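PDB 4DVE: biotin transporter BioY, which binds biotin within the membrane and probably acts as the substrate-binding S component of an energy-coupling factor (ECF) ABC transporter. Local coordinates for residues I55-G67 and I183-F197. Sequence-based numbering, arbitrary orientation.
With BNG (nonyl beta-D-glucopyranoside), chain F.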
ATOM      1  N   ILE A  55       1.903  -1.591   1.586  1.00 30.06           N
ATOM      2  CA  ILE A  55       1.431  -1.186   0.288  1.00 31.36           C
ATOM      3  C   ILE A  55       2.050   0.159  -0.084  1.00 30.98           C
ATOM      4  O   ILE A  55       2.441   0.363  -1.221  1.00 31.33           O
ATOM      5  CB  ILE A  55      -0.111  -1.041   0.226  1.00 31.09           C
ATOM      6  CG1 ILE A  55      -0.817  -2.329   0.691  1.00 33.00           C
ATOM      7  CG2 ILE A  55      -0.545  -0.663  -1.194  1.00 28.57           C
ATOM      8  CD1 ILE A  55      -0.379  -3.585  -0.044  1.00 32.46           C
HETATM    9  N   MSE A  56       2.164   1.049   0.897  1.00 31.20           N
HETATM   10  CA  MSE A  56       2.722   2.376   0.684  1.00 32.00           C
HETATM   11  C   MSE A  56       4.191   2.338   0.362  1.00 33.17           C
HETATM   12  O   MSE A  56       4.678   3.157  -0.438  1.00 34.11           O
HETATM   13  CB  MSE A  56       2.578   3.246   1.938  1.00 32.50           C
HETATM   14  CG  MSE A  56       1.148   3.604   2.222  1.00 34.25           C
HETATM   15 SE   MSE A  56       1.039   4.741   3.838  0.82 32.36          SE
HETATM   16  CE  MSE A  56      -0.721   4.139   4.500  1.00 32.20           C
HETATM   17  N   MSE A  57       4.919   1.428   1.006  1.00 32.46           N
HETATM   18  CA  MSE A  57       6.371   1.325   0.830  1.00 33.18           C
HETATM   19  C   MSE A  57       6.837   0.722  -0.479  1.00 34.10           C
HETATM   20  O   MSE A  57       7.950   1.027  -0.943  1.00 34.22           O
HETATM   21  CB  MSE A  57       6.930   0.426   1.931  1.00 35.24           C
HETATM   22  CG  MSE A  57       6.864   1.074   3.313  1.00 38.02           C
HETATM   23 SE   MSE A  57       7.151  -0.294   4.718  0.68 39.92          SE
HETATM   24  CE  MSE A  57       8.885  -0.946   4.031  1.00 48.00           C
ATOM     25  N   ALA A  58       6.018  -0.155  -1.065  1.00 32.90           N
ATOM     26  CA  ALA A  58       6.396  -0.968  -2.231  1.00 32.95           C
ATOM     27  C   ALA A  58       6.864  -0.142  -3.435  1.00 34.32           C
ATOM     28  O   ALA A  58       7.906  -0.446  -4.038  1.00 30.85           O
ATOM     29  CB  ALA A  58       5.237  -1.885  -2.632  1.00 29.88           C
ATOM     30  N   GLY A  59       6.076   0.866  -3.804  1.00 31.77           N
ATOM     31  CA  GLY A  59       6.420   1.764  -4.930  1.00 32.11           C
ATOM     32  C   GLY A  59       7.630   2.660  -4.700  1.00 33.12           C
ATOM     33  O   GLY A  59       8.356   2.992  -5.642  1.00 32.65           O
ATOM     34  N   GLY A  60       7.869   3.056  -3.449  1.00 35.68           N
ATOM     35  CA  GLY A  60       9.018   3.884  -3.118  1.00 35.05           C
ATOM     36  C   GLY A  60      10.324   3.111  -3.073  1.00 35.43           C
ATOM     37  O   GLY A  60      11.408   3.712  -3.134  1.00 34.20           O
ATOM     38  N   LEU A  61      10.228   1.791  -2.933  1.00 35.03           N
ATOM     39  CA  LEU A  61      11.416   0.928  -2.954  1.00 37.03           C
ATOM     40  C   LEU A  61      11.685   0.333  -4.317  1.00 35.99           C
ATOM     41  O   LEU A  61      12.812   0.359  -4.790  1.00 37.95           O
ATOM     42  CB  LEU A  61      11.321  -0.188  -1.916  1.00 39.02           C
ATOM     43  CG  LEU A  61      11.526   0.284  -0.478  1.00 42.17           C
ATOM     44  CD1 LEU A  61      11.184  -0.814   0.544  1.00 42.33           C
ATOM     45  CD2 LEU A  61      12.941   0.838  -0.323  1.00 41.08           C
ATOM     46  N   LEU A  62      10.648  -0.199  -4.952  1.00 33.66           N
ATOM     47  CA  LEU A  62      10.821  -1.015  -6.127  1.00 32.73           C
ATOM     48  C   LEU A  62      10.310  -0.350  -7.374  1.00 33.67           C
ATOM     49  O   LEU A  62      10.334  -0.948  -8.451  1.00 32.12           O
ATOM     50  CB  LEU A  62      10.120  -2.364  -5.897  1.00 32.97           C
ATOM     51  CG  LEU A  62      10.785  -3.226  -4.801  1.00 38.13           C
ATOM     52  CD1 LEU A  62      10.073  -4.554  -4.601  1.00 40.51           C
ATOM     53  CD2 LEU A  62      12.281  -3.446  -5.072  1.00 38.21           C
ATOM     54  N   GLY A  63       9.782   0.874  -7.228  1.00 33.53           N
ATOM     55  CA  GLY A  63       9.318   1.642  -8.381  1.00 32.90           C
ATOM     56  C   GLY A  63       7.983   1.180  -8.904  1.00 32.98           C
ATOM     57  O   GLY A  63       7.346   0.287  -8.314  1.00 30.81           O
ATOM     58  N   PRO A  64       7.520   1.816 -10.000  1.00 33.93           N
ATOM     59  CA  PRO A  64       6.130   1.617 -10.405  1.00 34.71           C
ATOM     60  C   PRO A  64       5.839   0.249 -11.014  1.00 35.96           C
ATOM     61  O   PRO A  64       4.682  -0.170 -11.022  1.00 37.45           O
ATOM     62  CB  PRO A  64       5.899   2.730 -11.429  1.00 36.27           C
ATOM     63  CG  PRO A  64       7.280   2.990 -11.995  1.00 36.65           C
ATOM     64  CD  PRO A  64       8.193   2.845 -10.815  1.00 35.06           C
ATOM     65  N   LYS A  65       6.858  -0.447 -11.504  1.00 36.62           N
ATOM     66  CA  LYS A  65       6.655  -1.787 -12.093  1.00 38.61           C
ATOM     67  C   LYS A  65       6.712  -2.889 -11.028  1.00 34.85           C
ATOM     68  O   LYS A  65       5.702  -3.556 -10.743  1.00 34.70           O
ATOM     69  CB  LYS A  65       7.673  -2.054 -13.210  1.00 42.04           C
ATOM     70  CG  LYS A  65       7.542  -3.434 -13.861  1.00 43.96           C
ATOM     71  CD  LYS A  65       8.485  -3.595 -15.060  1.00 46.97           C
ATOM     72  CE  LYS A  65       8.146  -4.903 -15.780  1.00 52.26           C
ATOM     73  NZ  LYS A  65       9.047  -5.288 -16.900  1.00 54.18           N
ATOM     74  N   TYR A  66       7.883  -3.042 -10.427  1.00 35.53           N
ATOM     75  CA  TYR A  66       8.130  -4.111  -9.456  1.00 34.20           C
ATOM     76  C   TYR A  66       7.407  -3.903  -8.134  1.00 32.53           C
ATOM     77  O   TYR A  66       7.013  -4.875  -7.490  1.00 31.38           O
ATOM     78  CB  TYR A  66       9.630  -4.349  -9.283  1.00 35.03           C
ATOM     79  CG  TYR A  66      10.239  -4.831 -10.588  1.00 38.07           C
ATOM     80  CD1 TYR A  66       9.961  -6.098 -11.096  1.00 41.69           C
ATOM     81  CD2 TYR A  66      11.034  -3.997 -11.343  1.00 40.57           C
ATOM     82  CE1 TYR A  66      10.485  -6.512 -12.320  1.00 43.38           C
ATOM     83  CE2 TYR A  66      11.538  -4.388 -12.563  1.00 42.48           C
ATOM     84  CZ  TYR A  66      11.265  -5.640 -13.045  1.00 44.67           C
ATOM     85  OH  TYR A  66      11.828  -5.978 -14.261  1.00 50.66           O
ATOM     86  N   GLY A  67       7.180  -2.649  -7.745  1.00 32.08           N
ATOM     87  CA  GLY A  67       6.311  -2.379  -6.598  1.00 31.80           C
ATOM     88  C   GLY A  67       4.906  -2.890  -6.827  1.00 29.58           C
ATOM     89  O   GLY A  67       4.299  -3.523  -5.953  1.00 30.31           O
ATOM     90  N   ILE A 183      11.601   5.022   6.585  1.00 45.95           N
ATOM     91  CA  ILE A 183      12.127   3.683   6.305  1.00 45.62           C
ATOM     92  C   ILE A 183      12.670   3.543   4.870  1.00 44.63           C
ATOM     93  O   ILE A 183      13.828   3.103   4.677  1.00 43.98           O
ATOM     94  CB  ILE A 183      11.096   2.596   6.607  1.00 46.37           C
ATOM     95  CG1 ILE A 183      10.857   2.495   8.119  1.00 51.22           C
ATOM     96  CG2 ILE A 183      11.535   1.231   6.093  1.00 45.23           C
ATOM     97  CD1 ILE A 183       9.576   1.725   8.449  1.00 49.30           C
ATOM     98  N   VAL A 184      11.881   3.949   3.872  1.00 41.93           N
ATOM     99  CA  VAL A 184      12.325   3.768   2.499  1.00 42.83           C
ATOM    100  C   VAL A 184      13.524   4.650   2.135  1.00 44.89           C
ATOM    101  O   VAL A 184      14.420   4.168   1.428  1.00 42.98           O
ATOM    102  CB  VAL A 184      11.222   3.831   1.410  1.00 42.68           C
ATOM    103  CG1 VAL A 184       9.964   3.090   1.843  1.00 41.18           C
ATOM    104  CG2 VAL A 184      10.949   5.245   0.993  1.00 49.37           C
ATOM    105  N   ARG A 185      13.568   5.899   2.611  1.00 46.97           N
ATOM    106  CA  ARG A 185      14.709   6.786   2.298  1.00 50.66           C
ATOM    107  C   ARG A 185      16.002   6.211   2.901  1.00 53.39           C
ATOM    108  O   ARG A 185      17.049   6.236   2.253  1.00 56.48           O
ATOM    109  CB  ARG A 185      14.545   8.241   2.786  1.00 51.38           C
ATOM    110  CG  ARG A 185      13.235   8.951   2.529  1.00 54.16           C
ATOM    111  CD  ARG A 185      13.122   9.877   1.338  1.00 51.58           C
ATOM    112  NE  ARG A 185      14.188  10.821   1.222  1.00 53.19           N
ATOM    113  CZ  ARG A 185      14.394  11.579   0.154  1.00 52.66           C
ATOM    114  NH1 ARG A 185      13.570  11.553  -0.898  1.00 48.68           N
ATOM    115  NH2 ARG A 185      15.440  12.378   0.139  1.00 57.15           N
ATOM    116  N   ARG A 186      15.928   5.699   4.132  1.00 53.42           N
ATOM    117  CA  ARG A 186      17.051   4.958   4.725  1.00 56.12           C
ATOM    118  C   ARG A 186      17.483   3.741   3.906  1.00 52.71           C
ATOM    119  O   ARG A 186      18.676   3.565   3.629  1.00 52.55           O
ATOM    120  CB  ARG A 186      16.751   4.488   6.152  1.00 61.09           C
ATOM    121  CG  ARG A 186      17.307   5.392   7.225  1.00 71.26           C
ATOM    122  CD  ARG A 186      16.703   5.070   8.582  1.00 78.66           C
ATOM    123  NE  ARG A 186      16.738   6.228   9.477  1.00 84.84           N
ATOM    124  CZ  ARG A 186      16.170   6.279  10.680  1.00 88.12           C
ATOM    125  NH1 ARG A 186      15.496   5.232  11.162  1.00 87.39           N
ATOM    126  NH2 ARG A 186      16.274   7.392  11.405  1.00 91.79           N
ATOM    127  N   LEU A 187      16.537   2.880   3.560  1.00 48.52           N
ATOM    128  CA  LEU A 187      16.852   1.716   2.733  1.00 48.95           C
ATOM    129  C   LEU A 187      17.498   2.092   1.397  1.00 50.62           C
ATOM    130  O   LEU A 187      18.368   1.373   0.924  1.00 50.06           O
ATOM    131  CB  LEU A 187      15.645   0.832   2.490  1.00 46.57           C
ATOM    132  CG  LEU A 187      15.175   0.036   3.704  1.00 48.08           C
ATOM    133  CD1 LEU A 187      13.891  -0.694   3.317  1.00 42.99           C
ATOM    134  CD2 LEU A 187      16.229  -0.938   4.254  1.00 47.46           C
ATOM    135  N   ARG A 188      17.084   3.221   0.817  1.00 49.42           N
ATOM    136  CA  ARG A 188      17.614   3.664  -0.450  1.00 51.62           C
ATOM    137  C   ARG A 188      18.973   4.360  -0.386  1.00 58.18           C
ATOM    138  O   ARG A 188      19.662   4.389  -1.389  1.00 54.66           O
ATOM    139  CB  ARG A 188      16.705   4.679  -1.089  1.00 49.84           C
ATOM    140  CG  ARG A 188      15.502   4.148  -1.855  1.00 51.19           C
ATOM    141  CD  ARG A 188      15.182   5.232  -2.878  1.00 53.85           C
ATOM    142  NE  ARG A 188      13.805   5.432  -2.879  1.00 56.03           N
ATOM    143  CZ  ARG A 188      13.136   6.468  -2.381  1.00 51.76           C
ATOM    144  NH1 ARG A 188      13.681   7.597  -1.910  1.00 50.85           N
ATOM    145  NH2 ARG A 188      11.855   6.338  -2.422  1.00 42.04           N
ATOM    146  N   LYS A 189      19.300   4.986   0.745  1.00 62.45           N
ATOM    147  CA  LYS A 189      20.400   5.943   0.809  1.00 72.04           C
ATOM    148  C   LYS A 189      21.704   5.245   0.419  1.00 78.59           C
ATOM    149  O   LYS A 189      22.570   5.840  -0.216  1.00 78.09           O
ATOM    150  CB  LYS A 189      20.458   6.646   2.182  1.00 75.25           C
ATOM    151  CG  LYS A 189      21.686   6.401   3.035  1.00 81.37           C
ATOM    152  CD  LYS A 189      21.626   7.195   4.333  1.00 86.64           C
ATOM    153  CE  LYS A 189      21.742   8.696   4.088  1.00 92.60           C
ATOM    154  NZ  LYS A 189      22.249   9.436   5.282  1.00 96.56           N
ATOM    155  N   GLN A 190      21.817   3.980   0.804  1.00 84.02           N
ATOM    156  CA  GLN A 190      22.637   3.026   0.073  1.00 95.41           C
ATOM    157  C   GLN A 190      21.782   1.748  -0.058  1.00 96.96           C
ATOM    158  O   GLN A 190      21.178   1.322   0.927  1.00 98.97           O
ATOM    159  CB  GLN A 190      23.986   2.788   0.774  1.00103.55           C
ATOM    160  CG  GLN A 190      23.955   1.949   2.051  1.00111.07           C
ATOM    161  CD  GLN A 190      24.284   0.480   1.816  1.00116.51           C
ATOM    162  OE1 GLN A 190      24.034  -0.065   0.740  1.00117.35           O
ATOM    163  NE2 GLN A 190      24.857  -0.167   2.828  1.00119.41           N
ATOM    164  N   GLY A 191      21.717   1.126  -1.241  1.00 91.05           N
ATOM    165  CA  GLY A 191      22.592   1.429  -2.376  1.00 88.18           C
ATOM    166  C   GLY A 191      21.939   2.158  -3.540  1.00 78.59           C
ATOM    167  O   GLY A 191      21.988   3.407  -3.600  1.00 76.40           O
ATOM    168  N   GLY A 192      21.308   1.417  -4.457  1.00 63.67           N
ATOM    169  CA  GLY A 192      20.884   0.008  -4.269  1.00 61.44           C
ATOM    170  C   GLY A 192      19.458  -0.222  -4.831  1.00 55.93           C
ATOM    171  O   GLY A 192      19.113  -1.309  -5.275  1.00 56.34           O
ATOM    172  N   PHE A 193      18.644   0.824  -4.816  1.00 46.93           N
ATOM    173  CA  PHE A 193      17.287   0.775  -5.379  1.00 45.01           C
ATOM    174  C   PHE A 193      17.154   1.710  -6.558  1.00 43.42           C
ATOM    175  O   PHE A 193      16.080   1.861  -7.138  1.00 41.29           O
ATOM    176  CB  PHE A 193      16.302   1.092  -4.271  1.00 44.47           C
ATOM    177  CG  PHE A 193      16.221  -0.000  -3.264  1.00 43.83           C
ATOM    178  CD1 PHE A 193      17.034   0.010  -2.140  1.00 47.13           C
ATOM    179  CD2 PHE A 193      15.413  -1.084  -3.488  1.00 42.56           C
ATOM    180  CE1 PHE A 193      16.975  -1.025  -1.224  1.00 47.07           C
ATOM    181  CE2 PHE A 193      15.347  -2.124  -2.582  1.00 44.20           C
ATOM    182  CZ  PHE A 193      16.139  -2.097  -1.447  1.00 45.97           C
ATOM    183  N   GLU A 194      18.291   2.290  -6.923  1.00 42.33           N
ATOM    184  CA  GLU A 194      18.420   3.271  -7.981  1.00 46.22           C
ATOM    185  C   GLU A 194      17.966   2.717  -9.341  1.00 45.41           C
ATOM    186  O   GLU A 194      17.391   3.453 -10.156  1.00 43.01           O
ATOM    187  CB  GLU A 194      19.895   3.735  -7.992  1.00 52.91           C
ATOM    188  CG  GLU A 194      20.486   4.163  -9.311  1.00 58.00           C
ATOM    189  CD  GLU A 194      20.726   3.044 -10.299  1.00 56.02           C
ATOM    190  OE1 GLU A 194      21.248   1.964  -9.942  1.00 57.52           O
ATOM    191  OE2 GLU A 194      20.389   3.273 -11.481  1.00 58.80           O
ATOM    192  N   LEU A 195      18.194   1.420  -9.562  1.00 42.71           N
ATOM    193  CA  LEU A 195      17.791   0.735 -10.792  1.00 43.69           C
ATOM    194  C   LEU A 195      16.296   0.973 -11.083  1.00 42.75           C
ATOM    195  O   LEU A 195      15.915   1.158 -12.242  1.00 41.70           O
ATOM    196  CB  LEU A 195      18.041  -0.785 -10.670  1.00 43.89           C
ATOM    197  CG  LEU A 195      17.750  -1.737 -11.849  1.00 45.58           C
ATOM    198  CD1 LEU A 195      18.497  -1.306 -13.108  1.00 44.46           C
ATOM    199  CD2 LEU A 195      18.062  -3.209 -11.509  1.00 43.89           C
ATOM    200  N   TYR A 196      15.467   0.964 -10.035  1.00 39.67           N
ATOM    201  CA  TYR A 196      14.006   1.006 -10.216  1.00 38.77           C
ATOM    202  C   TYR A 196      13.455   2.393 -10.546  1.00 39.19           C
ATOM    203  O   TYR A 196      12.273   2.516 -10.873  1.00 41.55           O
ATOM    204  CB  TYR A 196      13.295   0.378  -8.992  1.00 37.39           C
ATOM    205  CG  TYR A 196      13.905  -0.969  -8.684  1.00 37.35           C
ATOM    206  CD1 TYR A 196      13.878  -1.998  -9.622  1.00 37.25           C
ATOM    207  CD2 TYR A 196      14.657  -1.165  -7.531  1.00 39.42           C
ATOM    208  CE1 TYR A 196      14.535  -3.206  -9.385  1.00 37.75           C
ATOM    209  CE2 TYR A 196      15.327  -2.364  -7.292  1.00 41.25           C
ATOM    210  CZ  TYR A 196      15.255  -3.393  -8.210  1.00 38.67           C
ATOM    211  OH  TYR A 196      15.924  -4.594  -7.957  1.00 41.08           O
ATOM    212  N   PHE A 197      14.286   3.428 -10.421  1.00 40.44           N
ATOM    213  CA  PHE A 197      13.854   4.810 -10.653  1.00 43.58           C
ATOM    214  C   PHE A 197      14.593   5.483 -11.801  1.00 46.87           C
ATOM    215  O   PHE A 197      14.495   6.690 -11.978  1.00 49.43           O
ATOM    216  CB  PHE A 197      13.998   5.623  -9.357  1.00 42.94           C
ATOM    217  CG  PHE A 197      13.153   5.092  -8.267  1.00 39.49           C
ATOM    218  CD1 PHE A 197      11.791   5.388  -8.241  1.00 39.76           C
ATOM    219  CD2 PHE A 197      13.658   4.198  -7.343  1.00 37.88           C
ATOM    220  CE1 PHE A 197      10.974   4.853  -7.279  1.00 35.66           C
ATOM    221  CE2 PHE A 197      12.833   3.663  -6.362  1.00 37.42           C
ATOM    222  CZ  PHE A 197      11.487   4.002  -6.336  1.00 35.40           C
TER
HETATM  223  C1  BNG F 203       5.487   1.901 -15.977  0.75 74.38           C
HETATM  224  C2  BNG F 203       6.881   2.497 -15.830  0.75 77.15           C
HETATM  225  C3  BNG F 203       6.824   4.020 -15.815  0.75 77.13           C
HETATM  226  C4  BNG F 203       5.990   4.548 -16.976  0.75 77.93           C
HETATM  227  C5  BNG F 203       4.649   3.827 -17.056  0.75 78.31           C
HETATM  228  C6  BNG F 203       3.847   4.300 -18.263  0.75 81.30           C
HETATM  229  C1' BNG F 203       4.315  -0.150 -15.933  0.75 66.06           C
HETATM  230  C2' BNG F 203       4.384  -1.170 -14.803  0.75 62.49           C
HETATM  231  C3' BNG F 203       3.457  -2.349 -15.075  0.75 61.87           C
HETATM  232  C4' BNG F 203       2.769  -2.810 -13.795  0.75 59.85           C
HETATM  233  C5' BNG F 203       2.699  -4.331 -13.731  0.75 59.22           C
HETATM  234  C6' BNG F 203       1.311  -4.796 -13.310  0.75 62.64           C
HETATM  235  C7' BNG F 203       1.397  -6.011 -12.394  0.75 61.41           C
HETATM  236  C8' BNG F 203       0.013  -6.593 -12.127  0.75 60.63           C
HETATM  237  C9' BNG F 203       0.082  -7.710 -11.109  0.75 56.16           C
HETATM  238  O1  BNG F 203       5.585   0.482 -16.080  0.75 70.32           O
HETATM  239  O2  BNG F 203       7.474   2.030 -14.612  0.75 78.39           O
HETATM  240  O3  BNG F 203       8.153   4.549 -15.902  0.75 67.50           O
HETATM  241  O4  BNG F 203       5.767   5.952 -16.805  0.75 84.49           O
HETATM  242  O5  BNG F 203       4.870   2.422 -17.152  0.75 78.05           O
HETATM  243  O6  BNG F 203       3.455   3.168 -19.048  0.75 83.01           O
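Arg188 grips the carbonyl oxygen of Gly60 at a proline kink, so that the break in helix 52-80 is joined to the C-terminal end of helix 170-189, the last helix of the membrane bundle. The 55-67 and 183-189 pieces of the two helices run at 44° to each other, and the chain then folds back through 193-197 against the kink. Pro64 lacks the N-H that would normally answer the Gly60 carbonyl, and the guanidinium group of Arg188 answers it instead. NE (3.0 Å) and NH2 (2.8 Å) of Arg188 both donate side-on to Gly60 O, which lies near the guanidinium plane. NE comes in almost in line with the C=O bond, whereas NH2 arrives tilted from the carbonyl plane. NH2 also forms a salt bridge with Glu131, which probably helps to orient the group. With an alanine in place of Arg188, the Gly60 carbonyl would probably lose both donors and Glu131 one of its two arginine partners, Arg185 being the other.

Aliphatic contacts lie alongside this polar clasp. Leu61 packs its CG and CD2 on Val184, while its CD1 meets Leu187 CD1 at 3.9 Å. Earlier on the helix, the selenomethionine Met57 turns at chi3 (55°), bringing CE to 4.0 Å from Ile183 CG2.

Aromatic rings pack against the turn leading into the kink. Leu61 CD2 sits almost centrally over one face of Phe193, 4.3 Å from its centroid, and Leu62 CD2 lies over a face of Tyr196, whose OH hydrogen-bonds to Thr19 of helix 13-33. Tyr66 and Tyr196 meet obliquely, their planes at 71°. Gly63, with a positive phi, lets the chain pass close to the Tyr196 carbonyl. The far end of the Phe197 ring reaches the backbone carbonyls: Gly59 O lies at its edge, 3.4 Å from CZ, and Gly60 O stands obliquely, 3.2 Å from CZ.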